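Side-chain contacts in Ulp1-like SUMO protease (Chaetomium thermophilum, PDB 6DG4), which probably removes SUMO from its protein conjugates, through the C-terminal Ulp1-type cysteine protease domain that this chain represents: residues R110-A115 and L170-F175; A141-R144 and T149-H152. One frame throughout, in Å; residues are numbered along the deposited sequence.

Contact 1: R110-A115 and L170-F175. With SO4 (sulfate ion), chain B.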
loop_
_atom_site.group_PDB
_atom_site.type_symbol
_atom_site.label_atom_id
_atom_site.label_comp_id
_atom_site.label_asym_id
_atom_site.label_seq_id
_atom_site.Cartn_x
_atom_site.Cartn_y
_atom_site.Cartn_z
ATOM N N ARG A 110 5.164 19.106 5.737
ATOM C CA ARG A 110 6.425 18.436 5.439
ATOM C C ARG A 110 6.175 17.042 4.883
ATOM O O ARG A 110 6.813 16.634 3.905
ATOM C CB ARG A 110 7.301 18.383 6.693
ATOM C CG ARG A 110 8.636 17.688 6.502
ATOM C CD ARG A 110 9.475 17.719 7.779
ATOM N N LEU A 111 5.237 16.300 5.480
ATOM C CA LEU A 111 4.965 14.948 5.003
ATOM C C LEU A 111 4.328 14.969 3.616
ATOM O O LEU A 111 4.665 14.141 2.766
ATOM C CB LEU A 111 4.100 14.184 6.005
ATOM C CG LEU A 111 4.739 13.849 7.355
ATOM C CD1 LEU A 111 3.766 13.050 8.199
ATOM C CD2 LEU A 111 6.047 13.081 7.191
ATOM N N LEU A 112 3.420 15.917 3.361
ATOM C CA LEU A 112 2.843 16.059 2.026
ATOM C C LEU A 112 3.923 16.354 0.994
ATOM O O LEU A 112 3.960 15.740 -0.075
ATOM C CB LEU A 112 1.780 17.158 2.024
ATOM C CG LEU A 112 0.516 16.797 2.801
ATOM C CD1 LEU A 112 -0.322 18.031 3.066
ATOM C CD2 LEU A 112 -0.283 15.759 2.037
ATOM N N ARG A 113 4.825 17.286 1.306
ATOM C CA ARG A 113 5.888 17.628 0.366
ATOM C C ARG A 113 6.817 16.446 0.118
ATOM O O ARG A 113 7.251 16.221 -1.019
ATOM C CB ARG A 113 6.650 18.854 0.870
ATOM C CG ARG A 113 5.841 20.135 0.773
ATOM C CD ARG A 113 6.661 21.377 1.085
ATOM N NE ARG A 113 7.152 21.425 2.463
ATOM C CZ ARG A 113 6.468 21.914 3.496
ATOM N NH1 ARG A 113 5.239 22.386 3.326
ATOM N NH2 ARG A 113 7.010 21.924 4.706
ATOM N N ARG A 114 7.121 15.665 1.159
ATOM C CA ARG A 114 8.007 14.516 0.988
ATOM C C ARG A 114 7.371 13.445 0.115
ATOM O O ARG A 114 8.082 12.699 -0.570
ATOM C CB ARG A 114 8.396 13.945 2.352
ATOM C CG ARG A 114 9.691 14.531 2.909
ATOM C CD ARG A 114 9.852 14.271 4.403
ATOM N NE ARG A 114 11.200 14.579 4.883
ATOM C CZ ARG A 114 11.713 15.805 4.969
ATOM N NH1 ARG A 114 11.003 16.860 4.593
ATOM N NH2 ARG A 114 12.946 15.977 5.424
ATOM N N ALA A 115 6.044 13.354 0.125
ATOM C CA ALA A 115 5.301 12.461 -0.755
ATOM C C ALA A 115 5.013 13.079 -2.119
ATOM O O ALA A 115 4.353 12.443 -2.947
ATOM C CB ALA A 115 3.981 12.050 -0.094
ATOM N N LEU A 170 -11.454 13.698 2.840
ATOM C CA LEU A 170 -11.970 14.841 2.094
ATOM C C LEU A 170 -11.490 16.161 2.687
ATOM O O LEU A 170 -11.248 17.118 1.942
ATOM C CB LEU A 170 -13.497 14.793 2.033
ATOM C CG LEU A 170 -14.045 13.715 1.095
ATOM C CD1 LEU A 170 -15.521 13.467 1.358
ATOM C CD2 LEU A 170 -13.851 14.105 -0.363
ATOM N N GLU A 171 -11.334 16.235 4.012
ATOM C CA GLU A 171 -10.757 17.434 4.615
ATOM C C GLU A 171 -9.329 17.652 4.125
ATOM O O GLU A 171 -8.926 18.787 3.840
ATOM C CB GLU A 171 -10.806 17.325 6.141
ATOM C CG GLU A 171 -12.220 17.410 6.711
ATOM C CD GLU A 171 -12.312 17.019 8.184
ATOM O OE1 GLU A 171 -11.297 16.570 8.766
ATOM O OE2 GLU A 171 -13.415 17.156 8.758
ATOM N N LEU A 172 -8.558 16.570 4.002
ATOM C CA LEU A 172 -7.195 16.672 3.492
ATOM C C LEU A 172 -7.187 17.166 2.052
ATOM O O LEU A 172 -6.395 18.043 1.689
ATOM C CB LEU A 172 -6.511 15.307 3.598
ATOM C CG LEU A 172 -5.110 15.182 2.998
ATOM C CD1 LEU A 172 -4.124 16.081 3.726
ATOM C CD2 LEU A 172 -4.655 13.733 3.056
ATOM N N VAL A 173 -8.053 16.597 1.211
ATOM C CA VAL A 173 -8.135 17.014 -0.187
ATOM C C VAL A 173 -8.465 18.500 -0.280
ATOM O O VAL A 173 -7.842 19.246 -1.045
ATOM C CB VAL A 173 -9.159 16.142 -0.941
ATOM C CG1 VAL A 173 -9.399 16.677 -2.341
ATOM C CG2 VAL A 173 -8.688 14.685 -1.006
ATOM N N LYS A 174 -9.462 18.946 0.493
ATOM C CA LYS A 174 -9.850 20.354 0.491
ATOM C C LYS A 174 -8.691 21.240 0.917
ATOM O O LYS A 174 -8.458 22.303 0.328
ATOM C CB LYS A 174 -11.041 20.542 1.428
ATOM C CG LYS A 174 -11.489 21.987 1.571
ATOM C CD LYS A 174 -12.787 22.055 2.323
ATOM C CE LYS A 174 -13.310 23.477 2.373
ATOM N NZ LYS A 174 -14.740 23.522 2.785
ATOM N N PHE A 175 -7.929 20.803 1.921
ATOM C CA PHE A 175 -6.797 21.597 2.375
ATOM C C PHE A 175 -5.766 21.772 1.267
ATOM O O PHE A 175 -5.233 22.871 1.076
ATOM C CB PHE A 175 -6.145 20.935 3.585
ATOM C CG PHE A 175 -4.890 21.619 4.021
ATOM C CD1 PHE A 175 -4.948 22.719 4.847
ATOM C CD2 PHE A 175 -3.654 21.179 3.578
ATOM C CE1 PHE A 175 -3.787 23.366 5.244
ATOM C CE2 PHE A 175 -2.496 21.823 3.964
ATOM C CZ PHE A 175 -2.565 22.920 4.791
HETATM S S SO4 B . 10.737 20.904 4.246
HETATM O O1 SO4 B . 9.798 20.309 3.298
HETATM O O2 SO4 B . 11.659 19.880 4.733
HETATM O O3 SO4 B . 9.996 21.467 5.371
HETATM O O4 SO4 B . 11.490 21.963 3.581
#
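L112 and L172 mark the place where segment 110-115, the end of helix 109-114 with A115 just beyond it, comes nearest to segment 170-175 of helix 163-177, and even there their CA atoms stand 10.2 Å apart. No hydrogen bond crosses, and the two sides together bury just 96 Å², all through side chains. L112 reaches over with both branches: CD2 meets L172 CD1 at 4.2 Å, while CD1 lies obliquely against the F175 ring, 4.5 Å from CE2. L172 can meet it because its CG stands opposite the backbone N (chi1 175°), which carries the isobutyl group out toward the other helix. F96 of helix 96-103 touches both leucines, and F175 also rests on P105.

Away from L112, R113 and R114 turn to a sulfate. The R113 chain bends at chi3 and presents one edge of its guanidinium, NE donating to O1 at 3.0 Å (171°) and NH2 to O3 at 3.1 Å. R114 stretches out and gives NH1 to O2, also at 3.1 Å. Within this Ulp1-type catalytic domain the helices thus meet through a thin, purely apolar touch backed by F96, while the arginine pair offers an anion site, filled here by a sulfate probably from the crystallisation liquor.

Contact 2: A141-R144 and T149-H152; sequences AVIR and TVSH
R144 and T149 leave the hairpin on the same face, with T149 OG1 set 3.5 Å from R144 CB, against the base of a chain that bends at chi3 and leads its guanidinium away. A chi1 of 64° puts the hydroxyl between the backbone N and the carbonyl carbon of T149, where two waters reach it. One, at 2.7 Å from OG1, also donates to V142 O and S151 OG; the other, at 2.8 Å from OG1, accepts from R144 NH1. Water thus stitches together the polar groups of this buried face, and the outer ends have further partners: R144 NH1 bonds to S2 O, and S151 OG to V189 O.

The opposite face is apolar toward its middle. I143 and V150 run alongside each other, CG1 to CG1 at 4.1 Å, and I143 CG2 leans toward T149 O. Farther along, the H152 ring turns an edge toward A141 N, NE2 bonded to T139 OG1 and ND1 to S162 N.

The ladder is complete but uneven. V142-S151 and R144-T149 are the hydrogen-bonded pairs, A141-H152 and I143-V150 the non-hydrogen-bonded ones; S151 N to V142 O is short at 2.8 Å but bent (132°), T149 N to R144 O long at 3.3 Å. The axes of the two short segments approach to 4.6 Å, at 168° between their directions.

This antiparallel hairpin belongs to the central mixed sheet of the Ulp1-type (clan CA) protease domain. A141 and I143 bond to strand 127-134 on one flank, V150 to Q187 and V189 on the other. Helix 163-177 covers the A141, V150 and H152 side with V165, L169 and L170.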
loop_
_atom_site.group_PDB
_atom_site.type_symbol
_atom_site.label_atom_id
_atom_site.label_comp_id
_atom_site.label_asym_id
_atom_site.label_seq_id
_atom_site.Cartn_x
_atom_site.Cartn_y
_atom_site.Cartn_z
ATOM N N ALA A 141 -6.274 3.721 3.097
ATOM C CA ALA A 141 -6.988 4.810 2.450
ATOM C C ALA A 141 -6.372 5.029 1.075
ATOM O O ALA A 141 -5.153 4.931 0.903
ATOM C CB ALA A 141 -6.912 6.088 3.283
ATOM N N VAL A 142 -7.224 5.311 0.097
ATOM C CA VAL A 142 -6.794 5.528 -1.277
ATOM C C VAL A 142 -7.506 6.769 -1.785
ATOM O O VAL A 142 -8.741 6.816 -1.810
ATOM C CB VAL A 142 -7.105 4.323 -2.181
ATOM C CG1 VAL A 142 -6.575 4.558 -3.598
ATOM C CG2 VAL A 142 -6.516 3.050 -1.599
ATOM N N ILE A 143 -6.741 7.769 -2.178
ATOM C CA ILE A 143 -7.283 8.929 -2.867
ATOM C C ILE A 143 -6.927 8.778 -4.338
ATOM O O ILE A 143 -5.784 8.441 -4.678
ATOM C CB ILE A 143 -6.732 10.238 -2.281
ATOM C CG1 ILE A 143 -7.066 10.337 -0.788
ATOM C CG2 ILE A 143 -7.299 11.433 -3.039
ATOM C CD1 ILE A 143 -6.373 11.497 -0.069
ATOM N N ARG A 144 -7.909 8.992 -5.208
ATOM C CA ARG A 144 -7.721 8.883 -6.655
ATOM C C ARG A 144 -8.050 10.245 -7.248
ATOM O O ARG A 144 -9.206 10.515 -7.611
ATOM C CB ARG A 144 -8.586 7.767 -7.228
ATOM C CG ARG A 144 -8.297 6.407 -6.598
ATOM C CD ARG A 144 -9.257 5.349 -7.093
ATOM N NE ARG A 144 -8.754 4.680 -8.282
ATOM C CZ ARG A 144 -9.487 3.936 -9.099
ATOM N NH1 ARG A 144 -10.794 3.816 -8.902
ATOM N NH2 ARG A 144 -8.906 3.326 -10.126
ATOM N N THR A 149 -12.121 10.923 -6.145
ATOM C CA THR A 149 -12.674 10.040 -5.131
ATOM C C THR A 149 -11.714 9.845 -3.969
ATOM O O THR A 149 -10.489 9.933 -4.113
ATOM C CB THR A 149 -13.071 8.656 -5.682
ATOM O OG1 THR A 149 -11.912 7.956 -6.156
ATOM C CG2 THR A 149 -14.088 8.805 -6.796
ATOM N N VAL A 150 -12.303 9.564 -2.812
ATOM C CA VAL A 150 -11.575 9.050 -1.664
ATOM C C VAL A 150 -12.206 7.721 -1.276
ATOM O O VAL A 150 -13.413 7.515 -1.442
ATOM C CB VAL A 150 -11.576 10.018 -0.461
ATOM C CG1 VAL A 150 -11.046 11.395 -0.873
ATOM C CG2 VAL A 150 -12.970 10.133 0.150
ATOM N N SER A 151 -11.381 6.827 -0.737
ATOM C CA SER A 151 -11.845 5.512 -0.333
ATOM C C SER A 151 -11.079 5.055 0.898
ATOM O O SER A 151 -9.927 5.439 1.118
ATOM C CB SER A 151 -11.642 4.458 -1.431
ATOM O OG SER A 151 -12.271 4.833 -2.643
ATOM N N HIS A 152 -11.730 4.205 1.679
ATOM C CA HIS A 152 -11.108 3.541 2.814
ATOM C C HIS A 152 -11.433 2.062 2.692
ATOM O O HIS A 152 -12.607 1.681 2.734
ATOM C CB HIS A 152 -11.653 4.114 4.122
ATOM C CG HIS A 152 -11.077 3.475 5.344
ATOM N ND1 HIS A 152 -11.847 3.124 6.430
ATOM C CD2 HIS A 152 -9.809 3.112 5.648
ATOM C CE1 HIS A 152 -11.077 2.587 7.358
ATOM N NE2 HIS A 152 -9.836 2.563 6.906
HETATM O O HOH W 1 -10.749 6.593 -4.070
HETATM O O HOH W 2 -12.560 5.768 -7.783
#

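In the fold
Well into the chain, after helices 62-80 and 96-103, comes helix 109-114, the first half of contact 1. Strand 127-134 then leads into the hairpin. Contact 2 closes that hairpin across a turn of four residues, and after a short connection the chain enters helix 163-177, whose arrival at 170-175 completes contact 1 and a far longer loop, 54 residues between its ends. The short closure thus falls wholly within the long one. The two also touch: V173 CG2 packs on I143 CD1 and V150 CG1, both at 4.0 Å, and L170 on V150. Helix 163-177 therefore stands between the central sheet and helices 96-103 and 109-114.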